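Glucose dehydrogenase (Serratia sp. FS14, PDB 7CDY) is a calcium-binding beta-propeller protein of the glucose/sorbosone dehydrogenase family, with antiparallel sheets, connecting loops and almost no helix. Local coordinates at residues R191-L196 / I205-H210; G214-N219 / P265-M270. All coordinates share one frame; numbering follows the deposited sequence.

Contact 1. Residues R191-L196 / I205-H210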
ATOM      1  N   ARG A 191       0.348   1.615 -12.258  1.00  9.36           N
ATOM      2  CA  ARG A 191       0.019   3.039 -12.225  1.00  9.25           C
ATOM      3  C   ARG A 191       0.257   3.669 -10.850  1.00  9.11           C
ATOM      4  O   ARG A 191       1.269   4.349 -10.650  1.00 10.54           O
ATOM      5  CB  ARG A 191      -1.405   3.294 -12.722  1.00  9.38           C
ATOM      6  CG  ARG A 191      -1.735   4.765 -12.860  1.00 10.06           C
ATOM      7  CD  ARG A 191      -3.141   4.948 -13.427  1.00  9.24           C
ATOM      8  NE  ARG A 191      -3.533   6.354 -13.434  1.00  9.65           N
ATOM      9  CZ  ARG A 191      -3.990   6.994 -12.367  1.00  9.76           C
ATOM     10  NH1 ARG A 191      -4.164   6.337 -11.230  1.00 11.55           N
ATOM     11  NH2 ARG A 191      -4.298   8.278 -12.449  1.00 11.99           N
ATOM     12  N   ASN A 192      -0.666   3.496  -9.901  1.00  9.47           N
ATOM     13  CA  ASN A 192      -0.472   3.988  -8.539  1.00  8.79           C
ATOM     14  C   ASN A 192      -1.006   2.966  -7.554  1.00  8.91           C
ATOM     15  O   ASN A 192      -2.193   2.982  -7.197  1.00  9.77           O
ATOM     16  CB  ASN A 192      -1.125   5.345  -8.295  1.00 10.97           C
ATOM     17  CG  ASN A 192      -0.668   5.937  -6.992  1.00 10.32           C
ATOM     18  OD1 ASN A 192       0.464   5.700  -6.574  1.00 12.85           O
ATOM     19  ND2 ASN A 192      -1.535   6.699  -6.336  1.00 15.05           N
ATOM     20  N   PRO A 193      -0.149   2.056  -7.090  1.00  8.17           N
ATOM     21  CA  PRO A 193      -0.605   0.955  -6.223  1.00  9.50           C
ATOM     22  C   PRO A 193      -0.740   1.404  -4.778  1.00  9.14           C
ATOM     23  O   PRO A 193       0.241   1.814  -4.149  1.00 12.51           O
ATOM     24  CB  PRO A 193       0.498  -0.101  -6.375  1.00  8.74           C
ATOM     25  CG  PRO A 193       1.725   0.682  -6.791  1.00 18.19           C
ATOM     26  CD  PRO A 193       1.256   1.912  -7.519  1.00 10.79           C
ATOM     27  N   GLN A 194      -1.954   1.283  -4.237  1.00  8.80           N
ATOM     28  CA  GLN A 194      -2.195   1.562  -2.829  1.00  8.50           C
ATOM     29  C   GLN A 194      -2.732   0.335  -2.094  1.00  8.53           C
ATOM     30  O   GLN A 194      -3.309   0.460  -1.006  1.00  9.57           O
ATOM     31  CB  GLN A 194      -3.049   2.818  -2.632  1.00 10.24           C
ATOM     32  CG  GLN A 194      -2.291   4.097  -3.049  1.00 12.43           C
ATOM     33  CD  GLN A 194      -3.041   5.386  -2.764  1.00 12.25           C
ATOM     34  OE1 GLN A 194      -4.265   5.401  -2.671  1.00 14.67           O
ATOM     35  NE2 GLN A 194      -2.295   6.478  -2.619  1.00 16.10           N
ATOM     36  N   GLY A 195      -2.488  -0.862  -2.634  1.00  8.62           N
ATOM     37  CA  GLY A 195      -2.778  -2.090  -1.924  1.00  9.45           C
ATOM     38  C   GLY A 195      -1.705  -3.120  -2.205  1.00  7.94           C
ATOM     39  O   GLY A 195      -1.306  -3.288  -3.364  1.00  8.89           O
ATOM     40  N   LEU A 196      -1.246  -3.817  -1.168  1.00  9.79           N
ATOM     41  CA  LEU A 196      -0.221  -4.846  -1.340  1.00  9.19           C
ATOM     42  C   LEU A 196      -0.308  -5.795  -0.157  1.00  9.23           C
ATOM     43  O   LEU A 196      -0.154  -5.362   0.990  1.00 10.13           O
ATOM     44  CB  LEU A 196       1.159  -4.188  -1.394  1.00  9.67           C
ATOM     45  CG  LEU A 196       2.319  -5.064  -1.860  1.00  8.75           C
ATOM     46  CD1 LEU A 196       2.191  -5.387  -3.343  1.00 10.29           C
ATOM     47  CD2 LEU A 196       3.652  -4.364  -1.577  1.00 11.21           C
ATOM     48  N   ILE A 205       2.029 -12.721  -3.286  1.00 10.35           N
ATOM     49  CA  ILE A 205       1.735 -11.298  -3.137  1.00 10.14           C
ATOM     50  C   ILE A 205       0.651 -10.890  -4.126  1.00 10.84           C
ATOM     51  O   ILE A 205       0.748 -11.171  -5.328  1.00 11.35           O
ATOM     52  CB  ILE A 205       3.016 -10.472  -3.349  1.00 10.22           C
ATOM     53  CG1 ILE A 205       4.028 -10.731  -2.228  1.00 12.41           C
ATOM     54  CG2 ILE A 205       2.688  -8.973  -3.473  1.00 13.57           C
ATOM     55  CD1 ILE A 205       3.691 -10.033  -0.920  1.00 13.64           C
ATOM     56  N   TRP A 206      -0.392 -10.230  -3.626  1.00 10.04           N
ATOM     57  CA  TRP A 206      -1.410  -9.587  -4.448  1.00  9.83           C
ATOM     58  C   TRP A 206      -1.278  -8.074  -4.305  1.00  9.94           C
ATOM     59  O   TRP A 206      -0.755  -7.561  -3.305  1.00  9.75           O
ATOM     60  CB  TRP A 206      -2.823 -10.011  -4.037  1.00 11.06           C
ATOM     61  CG  TRP A 206      -3.193 -11.459  -4.303  1.00 10.31           C
ATOM     62  CD1 TRP A 206      -2.355 -12.544  -4.375  1.00 13.91           C
ATOM     63  CD2 TRP A 206      -4.522 -11.968  -4.483  1.00 10.40           C
ATOM     64  NE1 TRP A 206      -3.095 -13.690  -4.616  1.00 12.65           N
ATOM     65  CE2 TRP A 206      -4.424 -13.357  -4.684  1.00 11.23           C
ATOM     66  CE3 TRP A 206      -5.785 -11.371  -4.504  1.00 10.83           C
ATOM     67  CZ2 TRP A 206      -5.552 -14.166  -4.899  1.00 12.30           C
ATOM     68  CZ3 TRP A 206      -6.905 -12.174  -4.719  1.00 12.71           C
ATOM     69  CH2 TRP A 206      -6.776 -13.554  -4.910  1.00 12.40           C
ATOM     70  N   GLU A 207      -1.783  -7.359  -5.311  1.00  9.56           N
ATOM     71  CA  GLU A 207      -1.598  -5.918  -5.413  1.00  9.01           C
ATOM     72  C   GLU A 207      -2.875  -5.304  -5.958  1.00  9.26           C
ATOM     73  O   GLU A 207      -3.612  -5.952  -6.707  1.00 10.18           O
ATOM     74  CB  GLU A 207      -0.404  -5.608  -6.339  1.00  9.41           C
ATOM     75  CG  GLU A 207      -0.155  -4.141  -6.659  1.00 10.05           C
ATOM     76  CD  GLU A 207      -0.780  -3.679  -7.964  1.00 11.11           C
ATOM     77  OE1 GLU A 207      -1.632  -4.392  -8.536  1.00 12.87           O
ATOM     78  OE2 GLU A 207      -0.424  -2.561  -8.399  1.00 10.05           O
ATOM     79  N   HIS A 208      -3.137  -4.048  -5.600  1.00  8.19           N
ATOM     80  CA  HIS A 208      -4.180  -3.305  -6.301  1.00  7.75           C
ATOM     81  C   HIS A 208      -3.712  -1.883  -6.581  1.00  8.32           C
ATOM     82  O   HIS A 208      -2.765  -1.385  -5.963  1.00  8.44           O
ATOM     83  CB  HIS A 208      -5.581  -3.430  -5.664  1.00  8.48           C
ATOM     84  CG  HIS A 208      -5.750  -2.729  -4.352  1.00  8.27           C
ATOM     85  ND1 HIS A 208      -5.508  -1.382  -4.181  1.00  8.40           N
ATOM     86  CD2 HIS A 208      -6.229  -3.179  -3.167  1.00  9.14           C
ATOM     87  CE1 HIS A 208      -5.800  -1.043  -2.935  1.00  8.52           C
ATOM     88  NE2 HIS A 208      -6.245  -2.113  -2.300  1.00  9.43           N
ATOM     89  N   GLU A 209      -4.374  -1.233  -7.538  1.00  8.51           N
ATOM     90  CA  GLU A 209      -3.920   0.085  -7.962  1.00  8.24           C
ATOM     91  C   GLU A 209      -5.086   0.883  -8.521  1.00  8.36           C
ATOM     92  O   GLU A 209      -6.055   0.329  -9.041  1.00  8.70           O
ATOM     93  CB  GLU A 209      -2.797  -0.001  -9.008  1.00  8.68           C
ATOM     94  CG  GLU A 209      -3.144  -0.842 -10.229  1.00  8.76           C
ATOM     95  CD  GLU A 209      -1.944  -1.010 -11.136  1.00  8.53           C
ATOM     96  OE1 GLU A 209      -1.849  -0.307 -12.159  1.00  9.55           O
ATOM     97  OE2 GLU A 209      -1.053  -1.824 -10.805  1.00 10.48           O
ATOM     98  N   HIS A 210      -4.937   2.200  -8.447  1.00  8.85           N
ATOM     99  CA  HIS A 210      -5.887   3.132  -9.034  1.00  8.14           C
ATOM    100  C   HIS A 210      -5.732   3.160 -10.543  1.00  7.96           C
ATOM    101  O   HIS A 210      -4.609   3.225 -11.067  1.00  8.49           O
ATOM    102  CB  HIS A 210      -5.593   4.549  -8.538  1.00  9.86           C
ATOM    103  CG  HIS A 210      -5.852   4.749  -7.082  1.00  9.26           C
ATOM    104  ND1 HIS A 210      -7.082   5.137  -6.598  1.00 11.80           N
ATOM    105  CD2 HIS A 210      -5.041   4.625  -6.003  1.00 10.84           C
ATOM    106  CE1 HIS A 210      -7.021   5.232  -5.279  1.00  9.85           C
ATOM    107  NE2 HIS A 210      -5.795   4.922  -4.893  1.00 11.46           N
TER
HETATM  108  O   HOH W   1      -4.724   1.134  -5.116  1.00 10.10           O
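Gln194 reaches across to His210, and its chain can be traced atom by atom. CB lies 4.1 Å from His210 NE2; CG, beside the backbone N and anti to the carbonyl carbon (chi1 -68°), runs on past the NE2-CD2 side of the ring. From there the extended chain brings CD to 3.5 Å from NE2 and places OE1 in the ring plane, where His210 NE2 donates to it at 2.7 Å. Amide and imidazole are turned 77° against each other, and the donor stands above the carbonyl plane of the amide.

His208 meets the opposing strand face-on. Gly195 CA sits 3.5 Å from the centroid of the His208 ring, only 15° off its normal, a CH-pi contact. In the ring plane a water joins His208 ND1 to Gln194 N, while His208 NE2 is hydrogen-bonded to Gly269 O.

At the same end as the Gln194-His210 pair, Arg191 N donates to Glu209 OE1 from above the carboxylate plane (2.9 Å), and Arg191 NH1 reaches His210 O. At the other end Leu196 CD1 packs on Ile205 CG2 at 3.6 Å.

Main-chain bonds run from His208 N to Gly195 O (3.0 Å) and from His210 N to Asn192 O. Gln194 N and Gly195 N both turn to His208 O, through weak bonds, the signature of a classic beta bulge, here within a buried antiparallel hairpin of one propeller sheet.

Contact 2. Residues G214-N219 / P265-M270. With CA (calcium ion), chain D.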
ATOM      1  N   GLY A 214     -11.719   5.846 -14.040  1.00 11.59           N
ATOM      2  CA  GLY A 214     -12.101   4.461 -14.187  1.00  9.80           C
ATOM      3  C   GLY A 214     -10.904   3.525 -14.240  1.00  8.91           C
ATOM      4  O   GLY A 214      -9.747   3.927 -14.408  1.00 10.50           O
ATOM      5  N   GLY A 215     -11.207   2.240 -14.086  1.00  9.24           N
ATOM      6  CA  GLY A 215     -10.229   1.195 -14.321  1.00  9.55           C
ATOM      7  C   GLY A 215      -9.332   0.811 -13.161  1.00  9.10           C
ATOM      8  O   GLY A 215      -8.211   0.338 -13.399  1.00 10.53           O
ATOM      9  N   ASP A 216      -9.784   0.955 -11.916  1.00  8.86           N
ATOM     10  CA  ASP A 216      -9.020   0.411 -10.796  1.00  9.24           C
ATOM     11  C   ASP A 216      -8.870  -1.097 -10.981  1.00  8.33           C
ATOM     12  O   ASP A 216      -9.729  -1.754 -11.579  1.00  9.75           O
ATOM     13  CB  ASP A 216      -9.753   0.669  -9.471  1.00  9.03           C
ATOM     14  CG  ASP A 216      -9.751   2.139  -9.034  1.00  9.74           C
ATOM     15  OD1 ASP A 216      -9.266   3.028  -9.765  1.00 10.72           O
ATOM     16  OD2 ASP A 216     -10.265   2.394  -7.918  1.00 10.13           O
ATOM     17  N   GLU A 217      -7.771  -1.654 -10.465  1.00  8.49           N
ATOM     18  CA  GLU A 217      -7.396  -3.034 -10.763  1.00  8.81           C
ATOM     19  C   GLU A 217      -6.872  -3.758  -9.536  1.00  8.22           C
ATOM     20  O   GLU A 217      -6.173  -3.180  -8.699  1.00  9.69           O
ATOM     21  CB  GLU A 217      -6.202  -3.129 -11.721  1.00 12.35           C
ATOM     22  CG  GLU A 217      -6.404  -2.534 -13.064  1.00 15.13           C
ATOM     23  CD  GLU A 217      -5.183  -2.716 -13.946  1.00 10.20           C
ATOM     24  OE1 GLU A 217      -4.081  -3.099 -13.463  1.00 11.16           O
ATOM     25  OE2 GLU A 217      -5.322  -2.485 -15.142  1.00 12.33           O
ATOM     26  N   LEU A 218      -7.146  -5.062  -9.506  1.00  8.29           N
ATOM     27  CA  LEU A 218      -6.510  -6.018  -8.607  1.00 10.59           C
ATOM     28  C   LEU A 218      -5.679  -6.979  -9.452  1.00  8.91           C
ATOM     29  O   LEU A 218      -6.191  -7.540 -10.426  1.00 10.19           O
ATOM     30  CB  LEU A 218      -7.597  -6.794  -7.859  1.00 10.24           C
ATOM     31  CG  LEU A 218      -7.191  -7.947  -6.942  1.00 10.20           C
ATOM     32  CD1 LEU A 218      -6.450  -7.425  -5.731  1.00 11.54           C
ATOM     33  CD2 LEU A 218      -8.420  -8.720  -6.503  1.00 13.48           C
ATOM     34  N   ASN A 219      -4.399  -7.154  -9.098  1.00  9.31           N
ATOM     35  CA  ASN A 219      -3.449  -7.979  -9.844  1.00  9.84           C
ATOM     36  C   ASN A 219      -2.773  -8.992  -8.926  1.00 10.36           C
ATOM     37  O   ASN A 219      -2.642  -8.774  -7.720  1.00  9.94           O
ATOM     38  CB  ASN A 219      -2.344  -7.107 -10.464  1.00 11.33           C
ATOM     39  CG  ASN A 219      -2.871  -6.167 -11.540  1.00  9.42           C
ATOM     40  OD1 ASN A 219      -3.331  -6.620 -12.584  1.00 10.46           O
ATOM     41  ND2 ASN A 219      -2.769  -4.862 -11.315  1.00 10.84           N
ATOM     42  N   PRO A 265     -13.739   2.811  -7.549  1.00  9.55           N
ATOM     43  CA  PRO A 265     -14.045   3.127  -6.145  1.00 10.18           C
ATOM     44  C   PRO A 265     -12.956   3.936  -5.462  1.00  9.68           C
ATOM     45  O   PRO A 265     -13.234   4.550  -4.419  1.00 10.48           O
ATOM     46  CB  PRO A 265     -14.192   1.745  -5.488  1.00 11.42           C
ATOM     47  CG  PRO A 265     -14.311   0.755  -6.636  1.00 12.60           C
ATOM     48  CD  PRO A 265     -13.495   1.369  -7.738  1.00 10.20           C
ATOM     49  N   GLY A 266     -11.735   3.954  -6.016  1.00  9.27           N
ATOM     50  CA  GLY A 266     -10.593   4.552  -5.355  1.00 10.37           C
ATOM     51  C   GLY A 266      -9.961   3.580  -4.377  1.00  9.34           C
ATOM     52  O   GLY A 266      -9.903   3.861  -3.179  1.00  8.60           O
ATOM     53  N   LEU A 267      -9.466   2.443  -4.874  1.00  9.18           N
ATOM     54  CA  LEU A 267      -9.004   1.368  -4.000  1.00  8.71           C
ATOM     55  C   LEU A 267      -7.827   1.811  -3.142  1.00  9.04           C
ATOM     56  O   LEU A 267      -6.853   2.379  -3.644  1.00  9.22           O
ATOM     57  CB  LEU A 267      -8.565   0.169  -4.837  1.00  9.15           C
ATOM     58  CG  LEU A 267      -9.517  -0.352  -5.911  1.00  8.26           C
ATOM     59  CD1 LEU A 267      -8.870  -1.531  -6.617  1.00 10.29           C
ATOM     60  CD2 LEU A 267     -10.886  -0.730  -5.342  1.00 10.02           C
ATOM     61  N   SER A 268      -7.902   1.507  -1.849  1.00  8.97           N
ATOM     62  CA  SER A 268      -6.845   1.881  -0.916  1.00  9.31           C
ATOM     63  C   SER A 268      -6.878   0.938   0.269  1.00  8.78           C
ATOM     64  O   SER A 268      -7.915   0.797   0.925  1.00  9.49           O
ATOM     65  CB  SER A 268      -7.062   3.317  -0.440  1.00  9.05           C
ATOM     66  OG  SER A 268      -5.952   3.777   0.304  1.00  9.96           O
ATOM     67  N   GLY A 269      -5.742   0.302   0.553  1.00  9.12           N
ATOM     68  CA  GLY A 269      -5.708  -0.651   1.649  1.00  9.82           C
ATOM     69  C   GLY A 269      -6.213  -2.015   1.225  1.00  9.24           C
ATOM     70  O   GLY A 269      -7.108  -2.126   0.377  1.00  9.39           O
ATOM     71  N   MET A 270      -5.632  -3.078   1.774  0.64 10.35           N
ATOM     72  CA  MET A 270      -6.118  -4.410   1.450  0.64 11.67           C
ATOM     73  C   MET A 270      -5.661  -5.388   2.516  0.64  9.36           C
ATOM     74  O   MET A 270      -4.522  -5.323   2.983  0.64  9.99           O
ATOM     75  CB  MET A 270      -5.708  -4.882   0.040  0.64 17.83           C
ATOM     76  CG  MET A 270      -4.289  -5.411  -0.083  0.64 16.33           C
ATOM     77  SD  MET A 270      -3.782  -5.895  -1.762  0.64 11.23           S
ATOM     78  CE  MET A 270      -4.845  -7.291  -2.105  0.64 20.18           C
TER
HETATM   79 CA    CA D 402      -3.015  -3.043 -15.673  1.00  9.49          CA
HETATM   80  O   HOH W   2      -3.094  -5.442 -15.134  1.00 10.16           O
HETATM   81  O   HOH W   3      -3.072  -0.833 -16.620  1.00 10.59           O
HETATM   82  O   HOH W   4      -1.317  -2.079 -14.249  1.00  9.21           O
HETATM   83  O   HOH W   5      -3.956  -3.638 -17.761  1.00 11.52           O
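Asp216 and Leu267 lie alongside each other, pointing opposite ways, which sets the aspartate CB 3.7 Å from Leu267 CD1 and carries the carboxylate on to the main chain of the other segment. There a single oxygen, Asp216 OD2, accepts two N-H groups. Gly266 N, at 2.9 Å from OD2, comes nearly in line with the C-O bond, whereas Leu267 N, at 3.1 Å from OD2, arrives from above the carboxylate plane, 40° out of it. The two bonds, with OD1 held by Gly211 N and Ser264 OG, should fix the rotation of the carboxylate. Pro265 passes alongside it in the opposite sense, CD lying 3.4 Å from Asp216 OD2.

Glu217 has its CB turned away from 265-270. Its extended chain grips the calcium ion with both oxygens, OE1 at 2.5 Å and OE2 at 2.4 Å from the metal. Asn219 ND2 donates to Glu217 OE1 almost straight (168°), and Asn219 OD1 receives a bond from a calcium-bound water; four waters in all and Tyr227 O complete the site.

Strand 216-219 belongs to the sheet of 192-198, 205-210 and 259-261, whereas 267-270 begins the next sheet, whose strands 284-289 and 294-301 also pack against Leu218 and Leu267.

How the contacts relate
The centres of contacts 1 and 2 lie about 7 Å apart, and strand 205-210 connects them: it pairs with 192-196 in contact 1 and with 216-219 of contact 2, where Glu207 O is 2.8 Å from Asn219 N. Contact 1 lies within one sheet, while contact 2 bridges that sheet to the next. His208 spans both, its NE2 2.8 Å from Gly269 O and its CB 3.1 Å from Glu217 O. The calcium ion is bound from contact 2, yet the side chain of Glu209 in contact 1 comes within about 5 Å of it, and Glu207 OE1 is hydrogen-bonded to Asn219 ND2 and so holds a second-shell residue of the metal site.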